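Local atomic coordinates of prolyl oligopeptidase (Novosphingobium capsulatum, PDB entry 1YR2), a protein that probably hydrolyses peptide bonds after proline, and far less readily after alanine, in oligopeptides, as a serine endopeptidase of the S9A family. Residues A[274-278]-A[279-283]; A[380-383]-A[384-387]. All blocks are in the same frame, centred on the assembly; numbering follows the deposited sequence.

Overall arrangement
Both contacts are hairpin turns of the seven-bladed beta-propeller, each blade being a four-stranded antiparallel sheet. Interaction 1 joins the first two strands of one blade (270-275 and 281-287). Interaction 2 joins the two middle strands of another (375-382 and 385-392), with one blade coming between them in the sequence. Their centres are 30 Å apart and their nearest atoms about 20 Å, so they do not touch. Interaction 1 lies 31 Å from the centre of the chain and turns to the neighbouring propeller blade. Interaction 2, only 14 Å from that centre, faces the peptidase domain and bonds to Q463 and Y531 there. Neither turn includes the probable nucleophile elbow around S575 in that domain.

Interaction 1: residues A[274-278]-A[279-283]; sequences SVSSD and GRWVV
S276 and W281 meet where the hairpin 274-283 begins to turn. The S276 hydroxyl sits between its own backbone N and carbonyl carbon (chi1 60°), which turns it inward to accept W281 N at 3.1 Å from OG. OG also lies near the plane of the indole, at its edge, while S276 N returns a bond to W281 O (2.9 Å). With an alanine here, W281 N would probably lose its acceptor and the turn would be less firmly tied to the second strand. Beyond it, D278 and R280 cross obliquely, their carboxylate and guanidinium planes 48° apart: OD2 of D278 rests 3.2 Å from CD of R280, and OD1 takes only a weak bond from R280 N. Their polar ends are taken up by the next blade: D278 OD2 accepts G327 N, and R280 NH1 makes a salt bridge to D328 OD1, which also receives W281 NE1. On the other flank V275 CG1 lies against G279 CA (3.9 Å), and V275 CG2 meets V282 CG2. G279, at positive phi, gives its N to S276 O (2.9 Å), closing a type I beta turn. This is a beta hairpin between adjacent antiparallel strands of a propeller blade.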
loop_
_atom_site.group_PDB
_atom_site.type_symbol
_atom_site.label_atom_id
_atom_site.label_comp_id
_atom_site.label_asym_id
_atom_site.label_seq_id
_atom_site.Cartn_x
_atom_site.Cartn_y
_atom_site.Cartn_z
ATOM N N SER A 274 -5.231 11.211 23.510
ATOM C CA SER A 274 -5.063 9.808 23.849
ATOM C C SER A 274 -4.852 9.712 25.345
ATOM O O SER A 274 -4.593 10.724 25.985
ATOM C CB SER A 274 -3.825 9.203 23.164
ATOM O OG SER A 274 -3.943 9.358 21.779
ATOM N N VAL A 275 -4.976 8.498 25.884
ATOM C CA VAL A 275 -4.771 8.216 27.306
ATOM C C VAL A 275 -3.918 6.990 27.350
ATOM O O VAL A 275 -4.108 6.031 26.588
ATOM C CB VAL A 275 -6.109 7.993 28.076
ATOM C CG1 VAL A 275 -5.869 7.816 29.526
ATOM C CG2 VAL A 275 -7.065 9.170 27.899
ATOM N N SER A 276 -2.939 7.016 28.217
ATOM C CA SER A 276 -2.109 5.847 28.413
ATOM C C SER A 276 -2.966 4.661 28.906
ATOM O O SER A 276 -4.040 4.849 29.505
ATOM C CB SER A 276 -0.911 6.139 29.331
ATOM O OG SER A 276 -1.294 6.576 30.624
ATOM N N SER A 277 -2.500 3.447 28.605
ATOM C CA SER A 277 -3.293 2.250 28.859
ATOM C C SER A 277 -3.638 2.001 30.330
ATOM O O SER A 277 -4.683 1.418 30.595
ATOM C CB SER A 277 -2.617 1.005 28.228
ATOM O OG SER A 277 -1.257 0.913 28.653
ATOM N N ASP A 278 -2.815 2.480 31.265
ATOM C CA ASP A 278 -3.103 2.345 32.679
ATOM C C ASP A 278 -3.842 3.565 33.221
ATOM O O ASP A 278 -4.060 3.690 34.406
ATOM C CB ASP A 278 -1.811 2.047 33.477
ATOM C CG ASP A 278 -0.738 3.123 33.329
ATOM O OD1 ASP A 278 -0.972 4.169 32.646
ATOM O OD2 ASP A 278 0.379 2.974 33.908
ATOM N N GLY A 279 -4.183 4.490 32.342
ATOM C CA GLY A 279 -5.086 5.566 32.650
ATOM C C GLY A 279 -4.435 6.756 33.340
ATOM O O GLY A 279 -5.138 7.682 33.756
ATOM N N ARG A 280 -3.110 6.758 33.391
ATOM C CA ARG A 280 -2.365 7.718 34.195
ATOM C C ARG A 280 -2.088 9.084 33.564
ATOM O O ARG A 280 -1.858 10.058 34.297
ATOM C CB ARG A 280 -1.033 7.095 34.623
ATOM C CG ARG A 280 -1.158 6.088 35.769
ATOM C CD ARG A 280 0.131 5.382 36.046
ATOM N NE ARG A 280 0.865 5.698 37.292
ATOM C CZ ARG A 280 1.003 6.876 37.863
ATOM N NH1 ARG A 280 0.426 7.954 37.403
ATOM N NH2 ARG A 280 1.745 6.985 38.930
ATOM N N TRP A 281 -2.028 9.137 32.241
ATOM C CA TRP A 281 -1.673 10.349 31.492
ATOM C C TRP A 281 -2.585 10.560 30.283
ATOM O O TRP A 281 -2.834 9.616 29.508
ATOM C CB TRP A 281 -0.238 10.275 31.026
ATOM C CG TRP A 281 0.716 10.426 32.145
ATOM C CD1 TRP A 281 1.303 9.416 32.867
ATOM C CD2 TRP A 281 1.160 11.655 32.738
ATOM N NE1 TRP A 281 2.094 9.961 33.854
ATOM C CE2 TRP A 281 2.001 11.332 33.802
ATOM C CE3 TRP A 281 0.934 13.020 32.454
ATOM C CZ2 TRP A 281 2.620 12.318 34.591
ATOM C CZ3 TRP A 281 1.508 13.971 33.240
ATOM C CH2 TRP A 281 2.367 13.622 34.283
ATOM N N VAL A 282 -3.069 11.796 30.146
ATOM C CA VAL A 282 -3.660 12.295 28.882
ATOM C C VAL A 282 -2.529 12.892 28.056
ATOM O O VAL A 282 -1.676 13.607 28.584
ATOM C CB VAL A 282 -4.735 13.356 29.162
ATOM C CG1 VAL A 282 -5.307 13.967 27.918
ATOM C CG2 VAL A 282 -5.854 12.735 30.009
ATOM N N VAL A 283 -2.504 12.569 26.766
ATOM C CA VAL A 283 -1.511 13.067 25.846
ATOM C C VAL A 283 -2.235 13.661 24.660
ATOM O O VAL A 283 -3.074 13.008 23.977
ATOM C CB VAL A 283 -0.553 11.962 25.386
ATOM C CG1 VAL A 283 0.504 12.476 24.411
ATOM C CG2 VAL A 283 0.094 11.318 26.607
HETATM O O HOH W 1 -2.332 12.053 21.444
#

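Interaction 2: residues A[380-383]-A[384-387]; sequences YIHD and AKSQ
K385 curls back over H382 through two torsions: CG stands between its own backbone N and carbonyl carbon (chi1 66°), and the otherwise extended chain bends at its last bond (chi4 -67°). This carries NZ to H382 O at 2.9 Å, tilted from the carbonyl plane, with a weak second bond to D383 O. CG of K385 also packs against H382 O, so the lysine's aliphatic part runs past the carbonyl its amine grips. Water 3 extends the grip, accepting from K385 NZ at 2.7 Å and donating to D383 OD2; carboxylate and amine are too far apart for a salt bridge.

H382 and Q387 rise alongside each other from one face of the hairpin, each with CG anti to its backbone N. Their CB atoms are 3.7 Å apart, and the amide is turned only 19° from the imidazole plane, so that OE1 of Q387 sits over one face of the ring, offset toward its rim. D383 OD2 lies over the opposite face, also toward the rim, while ND1 of H382 is bonded to D364 OD2.

Backbone bonds Y380 N to Q387 O (2.9 Å) and Q387 N to Y380 O (3.0 Å) set the antiparallel register, and H382 N reaches K385 O closer to the turn. On the side of I381 and S386, water 2 donates to Y380 O and accepts from S386 OG.

I381 bonds through its backbone to N365 at strand 365-372, and Y380 packs on L366 of that strand. S386 bonds through its backbone to G407, and its OG accepts A409 N of strand 408-413 in the next blade. At the tip, D383 bonds to Y531 just before helix 532-537, and K385 NZ and D383 O both hold Q463 of strand 459-467, joining propeller to peptidase domain.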
loop_
_atom_site.group_PDB
_atom_site.type_symbol
_atom_site.label_atom_id
_atom_site.label_comp_id
_atom_site.label_asym_id
_atom_site.label_seq_id
_atom_site.Cartn_x
_atom_site.Cartn_y
_atom_site.Cartn_z
ATOM N N TYR A 380 10.401 -1.831 11.261
ATOM C CA TYR A 380 11.339 -1.185 10.412
ATOM C C TYR A 380 11.172 -1.648 8.981
ATOM O O TYR A 380 10.692 -2.788 8.711
ATOM C CB TYR A 380 12.788 -1.511 10.843
ATOM C CG TYR A 380 13.247 -0.833 12.105
ATOM C CD1 TYR A 380 13.742 0.458 12.091
ATOM C CD2 TYR A 380 13.194 -1.516 13.313
ATOM C CE1 TYR A 380 14.191 1.059 13.272
ATOM C CE2 TYR A 380 13.582 -0.944 14.449
ATOM C CZ TYR A 380 14.127 0.332 14.452
ATOM O OH TYR A 380 14.549 0.865 15.677
ATOM N N ILE A 381 11.648 -0.815 8.057
ATOM C CA ILE A 381 11.826 -1.248 6.675
ATOM C C ILE A 381 13.319 -1.570 6.527
ATOM O O ILE A 381 14.163 -0.655 6.508
ATOM C CB ILE A 381 11.386 -0.207 5.653
ATOM C CG1 ILE A 381 9.904 0.176 5.830
ATOM C CG2 ILE A 381 11.577 -0.769 4.240
ATOM C CD1 ILE A 381 8.961 -0.953 5.818
ATOM N N HIS A 382 13.586 -2.865 6.441
ATOM C CA HIS A 382 14.901 -3.461 6.315
ATOM C C HIS A 382 15.048 -4.160 4.947
ATOM O O HIS A 382 14.455 -5.187 4.696
ATOM C CB HIS A 382 15.051 -4.493 7.439
ATOM C CG HIS A 382 16.430 -5.068 7.554
ATOM N ND1 HIS A 382 17.493 -4.329 8.017
ATOM C CD2 HIS A 382 16.919 -6.307 7.275
ATOM C CE1 HIS A 382 18.589 -5.080 8.009
ATOM N NE2 HIS A 382 18.270 -6.279 7.546
ATOM N N ASP A 383 15.866 -3.588 4.083
ATOM C CA ASP A 383 16.008 -4.055 2.690
ATOM C C ASP A 383 14.649 -4.339 2.017
ATOM O O ASP A 383 14.388 -5.431 1.507
ATOM C CB ASP A 383 16.934 -5.251 2.600
ATOM C CG ASP A 383 18.374 -4.923 3.008
ATOM O OD1 ASP A 383 18.996 -3.968 2.498
ATOM O OD2 ASP A 383 18.971 -5.630 3.827
ATOM N N ALA A 384 13.806 -3.323 2.019
ATOM C CA ALA A 384 12.534 -3.305 1.284
ATOM C C ALA A 384 11.454 -4.262 1.762
ATOM O O ALA A 384 10.572 -4.558 1.020
ATOM C CB ALA A 384 12.810 -3.493 -0.217
ATOM N N LYS A 385 11.516 -4.687 3.020
ATOM C CA LYS A 385 10.535 -5.577 3.624
ATOM C C LYS A 385 10.560 -5.262 5.131
ATOM O O LYS A 385 11.405 -4.519 5.609
ATOM C CB LYS A 385 10.905 -7.047 3.342
ATOM C CG LYS A 385 12.262 -7.397 4.077
ATOM C CD LYS A 385 12.804 -8.729 3.831
ATOM C CE LYS A 385 14.202 -8.818 4.529
ATOM N NZ LYS A 385 15.083 -7.866 3.784
ATOM N N SER A 386 9.641 -5.827 5.880
ATOM C CA SER A 386 9.533 -5.537 7.292
ATOM C C SER A 386 10.525 -6.368 8.120
ATOM O O SER A 386 10.746 -7.528 7.858
ATOM C CB SER A 386 8.101 -5.732 7.799
ATOM O OG SER A 386 7.221 -4.716 7.324
ATOM N N GLN A 387 11.132 -5.733 9.122
ATOM C CA GLN A 387 11.782 -6.395 10.225
ATOM C C GLN A 387 11.206 -5.781 11.500
ATOM O O GLN A 387 11.286 -4.556 11.675
ATOM C CB GLN A 387 13.287 -6.139 10.208
ATOM C CG GLN A 387 13.998 -6.818 11.348
ATOM C CD GLN A 387 15.456 -6.729 11.214
ATOM O OE1 GLN A 387 16.019 -5.643 11.316
ATOM N NE2 GLN A 387 16.105 -7.883 11.015
HETATM O O HOH W 2 7.845 -2.703 8.820
HETATM O O HOH W 3 17.680 -8.163 4.472
#